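Local coordinates for protein CT_858 (Chlamydia trachomatis, PDB 3DOR) that probably acts as a secreted serine-type endopeptidase that cleaves proteins within their chains, at residues L275-I280 with V293-I298; K322-F327 with P449-S454; I336-N341 with V459-Q464. All blocks are in the same frame, centred on the assembly; numbering follows the deposited sequence.

Interaction 1 (L275-I280 with V293-I298); sequences LFRAYI and VGFLRI
Phe295 and Tyr279 face each other as a hydrogen-bonded antiparallel pair, and their rings lie on the same side of the sheet. The planes are only 20° from parallel but slid apart, with centroids 4.9 Å from each other, so the rings barely overlap. What covers the tyrosine face is the methylene of the phenylalanine: Phe295 CB sits 3.7 Å from the centroid of the Tyr279 ring, a CH-pi contact. In return Tyr279 OH lies over one face of the Phe295 ring, near its rim. Tyr279 owes this placing to chi1 of 63°, which sets CG between its own backbone N and carbonyl carbon and swings the ring over its neighbour. A tyrosine suits the spot because its flat body packs while its hydroxyl is hydrogen-bonded to the backbone N of Ile265.

Arg277 continues the same layer. Its extended chain carries the guanidinium to the Phe295 ring, whose CE2 lies over one guanidinium face, 4.4 Å from Arg277 NE. The charged end is held by the carbonyl oxygens of Leu262 and Asp259.

Beneath these side chains the backbones pair regularly: Tyr279 N to Phe295 O (2.9 Å) and Phe295 N to Tyr279 O (2.8 Å), then Arg297 N to Arg277 O (3.2 Å). A water bridges Arg277 N and Arg297 O where the pairing ends. On the other face Leu296 CD2 touches Ala278 CB at 3.7 Å, and the small alanine also meets Ile323 of helix 316-330. Strands 278-284 and 290-297 thus form a beta hairpin within a mixed sheet, flanked by strands 268-271 and 333-337.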
loop_
_atom_site.group_PDB
_atom_site.type_symbol
_atom_site.label_atom_id
_atom_site.label_comp_id
_atom_site.label_asym_id
_atom_site.label_seq_id
_atom_site.Cartn_x
_atom_site.Cartn_y
_atom_site.Cartn_z
ATOM N N LEU B 275 6.382 -27.186 9.072
ATOM C CA LEU B 275 7.088 -25.987 8.647
ATOM C C LEU B 275 8.350 -25.681 9.464
ATOM O O LEU B 275 9.357 -25.236 8.917
ATOM C CB LEU B 275 6.125 -24.798 8.729
ATOM C CG LEU B 275 5.705 -24.045 7.462
ATOM C CD1 LEU B 275 5.431 -24.999 6.305
ATOM C CD2 LEU B 275 4.468 -23.221 7.786
ATOM N N PHE B 276 8.285 -25.911 10.771
ATOM C CA PHE B 276 9.410 -25.637 11.664
ATOM C C PHE B 276 10.404 -26.782 11.795
ATOM O O PHE B 276 10.029 -27.954 11.768
ATOM C CB PHE B 276 8.932 -25.342 13.099
ATOM C CG PHE B 276 8.116 -24.094 13.247
ATOM C CD1 PHE B 276 6.737 -24.125 13.092
ATOM C CD2 PHE B 276 8.727 -22.891 13.589
ATOM C CE1 PHE B 276 5.965 -22.963 13.283
ATOM C CE2 PHE B 276 7.970 -21.727 13.781
ATOM C CZ PHE B 276 6.588 -21.762 13.629
ATOM N N ARG B 277 11.675 -26.444 11.961
ATOM C CA ARG B 277 12.666 -27.477 12.208
ATOM C C ARG B 277 12.569 -27.660 13.729
ATOM O O ARG B 277 12.806 -26.723 14.498
ATOM C CB ARG B 277 14.085 -27.022 11.844
ATOM C CG ARG B 277 15.133 -28.061 12.241
ATOM C CD ARG B 277 16.548 -27.718 11.798
ATOM N NE ARG B 277 17.471 -28.779 12.191
ATOM C CZ ARG B 277 18.791 -28.656 12.228
ATOM N NH1 ARG B 277 19.368 -27.512 11.891
ATOM N NH2 ARG B 277 19.539 -29.674 12.622
ATOM N N ALA B 278 12.205 -28.856 14.165
ATOM C CA ALA B 278 12.074 -29.108 15.584
ATOM C C ALA B 278 12.249 -30.586 15.865
ATOM O O ALA B 278 11.751 -31.436 15.115
ATOM C CB ALA B 278 10.703 -28.637 16.066
ATOM N N TYR B 279 12.954 -30.895 16.945
ATOM C CA TYR B 279 13.179 -32.279 17.295
ATOM C C TYR B 279 13.544 -32.416 18.756
ATOM O O TYR B 279 13.644 -31.427 19.485
ATOM C CB TYR B 279 14.290 -32.869 16.407
ATOM C CG TYR B 279 15.647 -32.214 16.569
ATOM C CD1 TYR B 279 16.517 -32.615 17.578
ATOM C CD2 TYR B 279 16.048 -31.170 15.726
ATOM C CE1 TYR B 279 17.753 -32.000 17.755
ATOM C CE2 TYR B 279 17.287 -30.545 15.895
ATOM C CZ TYR B 279 18.129 -30.966 16.913
ATOM O OH TYR B 279 19.342 -30.349 17.109
ATOM N N ILE B 280 13.716 -33.658 19.181
ATOM C CA ILE B 280 14.092 -33.966 20.546
ATOM C C ILE B 280 15.291 -34.888 20.442
ATOM O O ILE B 280 15.263 -35.834 19.661
ATOM C CB ILE B 280 12.972 -34.714 21.291
ATOM C CG1 ILE B 280 11.718 -33.845 21.379
ATOM C CG2 ILE B 280 13.436 -35.079 22.683
ATOM C CD1 ILE B 280 10.572 -34.511 22.143
ATOM N N VAL B 293 16.185 -33.336 25.523
ATOM C CA VAL B 293 16.102 -31.905 25.283
ATOM C C VAL B 293 15.492 -31.565 23.936
ATOM O O VAL B 293 15.812 -32.177 22.921
ATOM C CB VAL B 293 17.509 -31.259 25.382
ATOM C CG1 VAL B 293 17.431 -29.763 25.080
ATOM C CG2 VAL B 293 18.087 -31.496 26.786
ATOM N N GLY B 294 14.602 -30.582 23.934
ATOM C CA GLY B 294 13.992 -30.175 22.685
ATOM C C GLY B 294 14.824 -29.123 21.983
ATOM O O GLY B 294 15.564 -28.365 22.624
ATOM N N PHE B 295 14.732 -29.105 20.656
ATOM C CA PHE B 295 15.423 -28.125 19.830
ATOM C C PHE B 295 14.387 -27.582 18.849
ATOM O O PHE B 295 13.689 -28.341 18.168
ATOM C CB PHE B 295 16.579 -28.735 19.041
ATOM C CG PHE B 295 17.271 -27.740 18.119
ATOM C CD1 PHE B 295 18.361 -26.992 18.562
ATOM C CD2 PHE B 295 16.795 -27.517 16.828
ATOM C CE1 PHE B 295 18.967 -26.040 17.735
ATOM C CE2 PHE B 295 17.392 -26.567 15.992
ATOM C CZ PHE B 295 18.480 -25.827 16.446
ATOM N N LEU B 296 14.291 -26.264 18.790
ATOM C CA LEU B 296 13.338 -25.601 17.917
ATOM C C LEU B 296 14.004 -24.366 17.322
ATOM O O LEU B 296 14.650 -23.616 18.034
ATOM C CB LEU B 296 12.109 -25.179 18.729
ATOM C CG LEU B 296 10.982 -24.364 18.080
ATOM C CD1 LEU B 296 11.438 -22.945 17.825
ATOM C CD2 LEU B 296 10.552 -25.019 16.785
ATOM N N ARG B 297 13.868 -24.162 16.016
ATOM C CA ARG B 297 14.436 -22.962 15.403
ATOM C C ARG B 297 13.283 -22.058 14.974
ATOM O O ARG B 297 12.337 -22.526 14.334
ATOM C CB ARG B 297 15.305 -23.315 14.183
ATOM C CG ARG B 297 15.801 -22.083 13.409
ATOM C CD ARG B 297 16.798 -22.401 12.273
ATOM N NE ARG B 297 16.918 -21.239 11.394
ATOM C CZ ARG B 297 17.433 -20.066 11.769
ATOM N NH1 ARG B 297 17.905 -19.893 12.998
ATOM N NH2 ARG B 297 17.406 -19.038 10.938
ATOM N N ILE B 298 13.324 -20.787 15.375
ATOM C CA ILE B 298 12.298 -19.819 14.961
ATOM C C ILE B 298 13.083 -19.032 13.917
ATOM O O ILE B 298 13.967 -18.251 14.261
ATOM C CB ILE B 298 11.861 -18.891 16.131
ATOM C CG1 ILE B 298 11.205 -19.712 17.241
ATOM C CG2 ILE B 298 10.875 -17.842 15.631
ATOM C CD1 ILE B 298 10.766 -18.875 18.457
HETATM O O HOH W 1 12.436 -23.652 11.714
#

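Interaction 2 (K322-F327 with P449-S454)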
loop_
_atom_site.group_PDB
_atom_site.type_symbol
_atom_site.label_atom_id
_atom_site.label_comp_id
_atom_site.label_asym_id
_atom_site.label_seq_id
_atom_site.Cartn_x
_atom_site.Cartn_y
_atom_site.Cartn_z
ATOM N N LYS B 322 1.442 -27.062 18.466
ATOM C CA LYS B 322 1.534 -28.527 18.487
ATOM C C LYS B 322 2.915 -28.991 18.976
ATOM O O LYS B 322 3.037 -29.925 19.774
ATOM C CB LYS B 322 1.315 -29.105 17.085
ATOM C CG LYS B 322 -0.024 -28.809 16.431
ATOM C CD LYS B 322 -1.090 -29.785 16.881
ATOM C CE LYS B 322 -2.370 -29.617 16.065
ATOM N NZ LYS B 322 -2.134 -29.905 14.628
ATOM N N ILE B 323 3.958 -28.347 18.470
ATOM C CA ILE B 323 5.318 -28.707 18.846
ATOM C C ILE B 323 5.572 -28.466 20.332
ATOM O O ILE B 323 6.140 -29.319 21.018
ATOM C CB ILE B 323 6.341 -27.920 17.997
ATOM C CG1 ILE B 323 6.130 -28.250 16.516
ATOM C CG2 ILE B 323 7.755 -28.278 18.416
ATOM C CD1 ILE B 323 6.754 -27.237 15.543
ATOM N N ILE B 324 5.149 -27.314 20.837
ATOM C CA ILE B 324 5.352 -27.021 22.245
ATOM C C ILE B 324 4.630 -28.030 23.142
ATOM O O ILE B 324 5.166 -28.445 24.173
ATOM C CB ILE B 324 4.897 -25.596 22.599
ATOM C CG1 ILE B 324 5.665 -24.581 21.747
ATOM C CG2 ILE B 324 5.168 -25.325 24.074
ATOM C CD1 ILE B 324 7.187 -24.699 21.868
ATOM N N GLN B 325 3.423 -28.432 22.760
ATOM C CA GLN B 325 2.708 -29.422 23.563
ATOM C C GLN B 325 3.536 -30.706 23.615
ATOM O O GLN B 325 3.643 -31.336 24.654
ATOM C CB GLN B 325 1.319 -29.706 22.984
ATOM C CG GLN B 325 0.267 -28.712 23.433
ATOM C CD GLN B 325 -1.099 -28.975 22.808
ATOM O OE1 GLN B 325 -1.237 -29.014 21.577
ATOM N NE2 GLN B 325 -2.116 -29.149 23.652
ATOM N N VAL B 326 4.127 -31.093 22.492
ATOM C CA VAL B 326 4.967 -32.285 22.475
ATOM C C VAL B 326 6.167 -32.082 23.404
ATOM O O VAL B 326 6.534 -32.981 24.156
ATOM C CB VAL B 326 5.482 -32.591 21.056
ATOM C CG1 VAL B 326 6.618 -33.634 21.118
ATOM C CG2 VAL B 326 4.332 -33.116 20.194
ATOM N N PHE B 327 6.778 -30.901 23.351
ATOM C CA PHE B 327 7.947 -30.615 24.194
ATOM C C PHE B 327 7.588 -30.629 25.678
ATOM O O PHE B 327 8.353 -31.124 26.499
ATOM C CB PHE B 327 8.558 -29.239 23.852
ATOM C CG PHE B 327 9.330 -29.200 22.552
ATOM C CD1 PHE B 327 9.506 -28.000 21.875
ATOM C CD2 PHE B 327 9.929 -30.337 22.039
ATOM C CE1 PHE B 327 10.275 -27.939 20.705
ATOM C CE2 PHE B 327 10.694 -30.283 20.876
ATOM C CZ PHE B 327 10.867 -29.087 20.211
ATOM N N PRO B 449 -3.723 -19.788 26.843
ATOM C CA PRO B 449 -4.601 -20.579 27.708
ATOM C C PRO B 449 -4.389 -22.097 27.671
ATOM O O PRO B 449 -4.567 -22.761 28.689
ATOM C CB PRO B 449 -6.003 -20.163 27.243
ATOM C CG PRO B 449 -5.792 -19.905 25.770
ATOM C CD PRO B 449 -4.487 -19.123 25.772
ATOM N N ARG B 450 -3.989 -22.640 26.523
ATOM C CA ARG B 450 -3.801 -24.086 26.383
ATOM C C ARG B 450 -2.363 -24.606 26.420
ATOM O O ARG B 450 -2.089 -25.616 27.074
ATOM C CB ARG B 450 -4.428 -24.586 25.080
ATOM C CG ARG B 450 -5.832 -24.089 24.772
ATOM C CD ARG B 450 -6.397 -24.859 23.576
ATOM N NE ARG B 450 -7.318 -24.070 22.760
ATOM C CZ ARG B 450 -8.009 -24.557 21.730
ATOM N NH1 ARG B 450 -7.890 -25.836 21.389
ATOM N NH2 ARG B 450 -8.815 -23.762 21.031
ATOM N N VAL B 451 -1.449 -23.955 25.703
ATOM C CA VAL B 451 -0.076 -24.436 25.690
ATOM C C VAL B 451 0.892 -23.442 26.308
ATOM O O VAL B 451 0.990 -22.286 25.881
ATOM C CB VAL B 451 0.371 -24.845 24.242
ATOM C CG1 VAL B 451 -0.843 -24.911 23.326
ATOM C CG2 VAL B 451 1.414 -23.903 23.699
ATOM N N GLN B 452 1.594 -23.913 27.335
ATOM C CA GLN B 452 2.556 -23.109 28.078
ATOM C C GLN B 452 3.808 -23.918 28.417
ATOM O O GLN B 452 3.770 -24.755 29.314
ATOM C CB GLN B 452 1.943 -22.634 29.407
ATOM C CG GLN B 452 0.649 -21.825 29.316
ATOM C CD GLN B 452 -0.016 -21.665 30.679
ATOM O OE1 GLN B 452 0.611 -21.901 31.711
ATOM N NE2 GLN B 452 -1.282 -21.252 30.688
ATOM N N TYR B 453 4.919 -23.688 27.730
ATOM C CA TYR B 453 6.123 -24.425 28.090
ATOM C C TYR B 453 6.646 -23.761 29.369
ATOM O O TYR B 453 6.869 -22.547 29.395
ATOM C CB TYR B 453 7.165 -24.336 26.985
ATOM C CG TYR B 453 8.313 -25.306 27.178
ATOM C CD1 TYR B 453 8.122 -26.679 27.026
ATOM C CD2 TYR B 453 9.589 -24.854 27.515
ATOM C CE1 TYR B 453 9.168 -27.577 27.205
ATOM C CE2 TYR B 453 10.642 -25.745 27.696
ATOM C CZ TYR B 453 10.422 -27.103 27.537
ATOM O OH TYR B 453 11.456 -27.989 27.703
ATOM N N SER B 454 6.841 -24.543 30.426
ATOM C CA SER B 454 7.298 -23.981 31.694
ATOM C C SER B 454 8.630 -24.519 32.179
ATOM O O SER B 454 9.013 -24.271 33.311
ATOM C CB SER B 454 6.240 -24.209 32.786
ATOM O OG SER B 454 5.965 -25.597 32.951
#
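Ile324 and Tyr453 cross at about a right angle, the isoleucine lying against the root of the tyrosine. Its CG2 branch does the touching, 3.7 Å from Tyr453 CB. On the helix, Ile324 has CG2 anti to its backbone N and CG1 beside that nitrogen (chi1 -58°); the CG2 branch also reaches Val451 CG2, at 4.0 Å. A beta-branched residue suits this place, since two neighbours in the loop are met close to the helix backbone.

From Ile324 the tyrosine ring runs on to Phe327. Tyr453 CE1 comes within 3.8 Å of Phe327 CB, and the ring edge is turned to the carbonyl oxygen of Phe327, which lies near the ring plane. The Phe327 ring itself leads away towards the sheet, where it packs on Leu334 and Ile280.

At the more exposed end, Gln325 lies crosswise to Val451. Its methylene CG rests 4.0 Å from Val451 CB and makes most of the contact, the amide carbon CD just grazing Val451 CG1.

No hydrogen bond joins helix 322-327 to loop 449-454. Their cohesion is therefore side-chain packing, nearly all of it apolar, while Tyr453 has a backbone bond to Met355.

Interaction 3 (I336-N341 with V459-Q464)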
loop_
_atom_site.group_PDB
_atom_site.type_symbol
_atom_site.label_atom_id
_atom_site.label_comp_id
_atom_site.label_asym_id
_atom_site.label_seq_id
_atom_site.Cartn_x
_atom_site.Cartn_y
_atom_site.Cartn_z
ATOM N N ILE B 336 16.126 -23.003 21.818
ATOM C CA ILE B 336 15.489 -22.289 20.718
ATOM C C ILE B 336 16.566 -21.574 19.911
ATOM O O ILE B 336 17.239 -20.665 20.422
ATOM C CB ILE B 336 14.466 -21.248 21.246
ATOM C CG1 ILE B 336 13.291 -21.966 21.917
ATOM C CG2 ILE B 336 13.967 -20.355 20.097
ATOM C CD1 ILE B 336 12.249 -21.022 22.490
ATOM N N ASP B 337 16.751 -21.993 18.664
ATOM C CA ASP B 337 17.737 -21.353 17.809
ATOM C C ASP B 337 17.020 -20.204 17.115
ATOM O O ASP B 337 16.140 -20.421 16.291
ATOM C CB ASP B 337 18.277 -22.330 16.763
ATOM C CG ASP B 337 19.139 -21.638 15.711
ATOM O OD1 ASP B 337 19.417 -22.264 14.668
ATOM O OD2 ASP B 337 19.536 -20.467 15.933
ATOM N N GLN B 338 17.389 -18.977 17.453
ATOM C CA GLN B 338 16.747 -17.827 16.847
ATOM C C GLN B 338 17.737 -16.965 16.056
ATOM O O GLN B 338 17.444 -15.810 15.747
ATOM C CB GLN B 338 16.083 -16.987 17.935
ATOM C CG GLN B 338 15.078 -16.027 17.399
ATOM C CD GLN B 338 15.168 -14.661 18.032
ATOM O OE1 GLN B 338 14.156 -13.985 18.176
ATOM N NE2 GLN B 338 16.378 -14.234 18.390
ATOM N N THR B 339 18.905 -17.523 15.738
ATOM C CA THR B 339 19.927 -16.795 14.979
ATOM C C THR B 339 19.480 -16.492 13.546
ATOM O O THR B 339 18.566 -17.133 13.034
ATOM C CB THR B 339 21.235 -17.604 14.899
ATOM O OG1 THR B 339 20.974 -18.884 14.305
ATOM C CG2 THR B 339 21.817 -17.819 16.284
ATOM N N ASN B 340 20.121 -15.511 12.906
ATOM C CA ASN B 340 19.805 -15.171 11.518
ATOM C C ASN B 340 18.296 -15.083 11.278
ATOM O O ASN B 340 17.733 -15.799 10.446
ATOM C CB ASN B 340 20.407 -16.231 10.586
ATOM C CG ASN B 340 21.920 -16.126 10.461
ATOM O OD1 ASN B 340 22.580 -15.386 11.194
ATOM N ND2 ASN B 340 22.476 -16.876 9.523
ATOM N N ASN B 341 17.659 -14.181 12.002
ATOM C CA ASN B 341 16.221 -13.993 11.941
ATOM C C ASN B 341 15.998 -12.498 11.713
ATOM O O ASN B 341 16.437 -11.681 12.511
ATOM C CB ASN B 341 15.636 -14.445 13.277
ATOM C CG ASN B 341 14.138 -14.340 13.331
ATOM O OD1 ASN B 341 13.561 -13.346 12.904
ATOM N ND2 ASN B 341 13.492 -15.368 13.874
ATOM N N VAL B 459 17.950 -19.761 24.675
ATOM C CA VAL B 459 17.775 -19.144 23.364
ATOM C C VAL B 459 19.121 -18.791 22.748
ATOM O O VAL B 459 19.967 -18.164 23.396
ATOM C CB VAL B 459 16.930 -17.833 23.445
ATOM C CG1 VAL B 459 16.681 -17.278 22.044
ATOM C CG2 VAL B 459 15.626 -18.097 24.140
ATOM N N LEU B 460 19.313 -19.186 21.492
ATOM C CA LEU B 460 20.550 -18.898 20.779
ATOM C C LEU B 460 20.305 -17.676 19.896
ATOM O O LEU B 460 19.332 -17.632 19.135
ATOM C CB LEU B 460 20.964 -20.082 19.907
ATOM C CG LEU B 460 20.947 -21.445 20.594
ATOM C CD1 LEU B 460 21.309 -22.497 19.566
ATOM C CD2 LEU B 460 21.917 -21.469 21.793
ATOM N N ILE B 461 21.201 -16.699 19.994
ATOM C CA ILE B 461 21.088 -15.451 19.236
ATOM C C ILE B 461 22.424 -15.042 18.611
ATOM O O ILE B 461 23.488 -15.520 19.013
ATOM C CB ILE B 461 20.681 -14.289 20.165
ATOM C CG1 ILE B 461 21.787 -14.068 21.212
ATOM C CG2 ILE B 461 19.364 -14.609 20.889
ATOM C CD1 ILE B 461 21.658 -12.760 22.011
ATOM N N ASN B 462 22.369 -14.159 17.624
ATOM C CA ASN B 462 23.599 -13.666 17.032
ATOM C C ASN B 462 23.396 -12.251 16.491
ATOM O O ASN B 462 22.320 -11.656 16.663
ATOM C CB ASN B 462 24.151 -14.629 15.959
ATOM C CG ASN B 462 23.359 -14.616 14.666
ATOM O OD1 ASN B 462 23.839 -15.115 13.651
ATOM N ND2 ASN B 462 22.150 -14.061 14.692
ATOM N N GLU B 463 24.436 -11.716 15.863
ATOM C CA GLU B 463 24.422 -10.355 15.346
ATOM C C GLU B 463 23.524 -10.143 14.145
ATOM O O GLU B 463 23.395 -9.015 13.654
ATOM C CB GLU B 463 25.849 -9.894 15.013
ATOM C CG GLU B 463 26.377 -10.326 13.655
ATOM C CD GLU B 463 26.719 -11.797 13.578
ATOM O OE1 GLU B 463 27.057 -12.279 12.469
ATOM O OE2 GLU B 463 26.661 -12.474 14.619
ATOM N N GLN B 464 22.918 -11.223 13.659
ATOM C CA GLN B 464 22.004 -11.109 12.540
ATOM C C GLN B 464 20.549 -11.343 12.961
ATOM O O GLN B 464 19.765 -11.945 12.231
ATOM C CB GLN B 464 22.408 -12.051 11.394
ATOM C CG GLN B 464 23.703 -11.617 10.695
ATOM C CD GLN B 464 23.952 -12.343 9.384
ATOM O OE1 GLN B 464 23.872 -13.573 9.310
ATOM N NE2 GLN B 464 24.265 -11.584 8.344
#
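Backbone hydrogen bonds set the frame. The strands run parallel, with Ile336 beside Val459 and Asp337 beside Leu460, and Leu460 bonds to the residues flanking Asp337: Leu460 N donates to Ile336 O at 2.8 Å, almost straight at 172°, and Leu460 O receives Gln338 N at 2.9 Å. Beyond the strands a weak bond runs from Asn341 N to Gln464 O, 3.1 Å long, and the side chains of Asn340, Asn462 and Gln464 gather there.

Side-chain polar bonds shape the turn leaving the first strand. Asp337 OD2 accepts both Thr339 N (3.0 Å) and Thr339 OG1 (2.7 Å), the hydroxyl on its syn lone pair and the amide from the anti side, out of the carboxylate plane. This Asx turn suits aspartate, whose short side chain reaches a nitrogen two residues on. Gln338 sends its amide to Tyr301 and the carbonyl of Ala469.

Apolar contacts are few. Ile336 CB lies 4.4 Å from Val459 CG2, and Thr339 CG2 packs on the Ile461 backbone. Branched Val459 meets Phe472 on one face; longer Leu460 reaches Tyr551 and Val555 on the other.

Parallel strands with helices on both faces are consistent with the alpha/beta core of a family S41 peptidase of the ClpP/crotonase clan.

Following the chain from the N terminus, interaction 1 closes first, across a span of 12 residues that holds the hairpin's turn and the rest of its two strands. Helix 316-330 comes next and opens interaction 2, and strand 333-337 opens interaction 3 before interaction 2 has closed. Their partners then arrive in the same order, 449-454 and 459-464, so interactions 2 and 3 cross, each spanning well over a hundred residues. Strand 290-297 lies beside strand 333-337, linking interactions 1 and 3 through Leu296 O with Asp337 N and through Arg297 with Thr339 O. Interaction 2 meets interaction 1 where the Phe327 ring packs on Ile280 and Gly294, joining helix 316-330 to the hairpin.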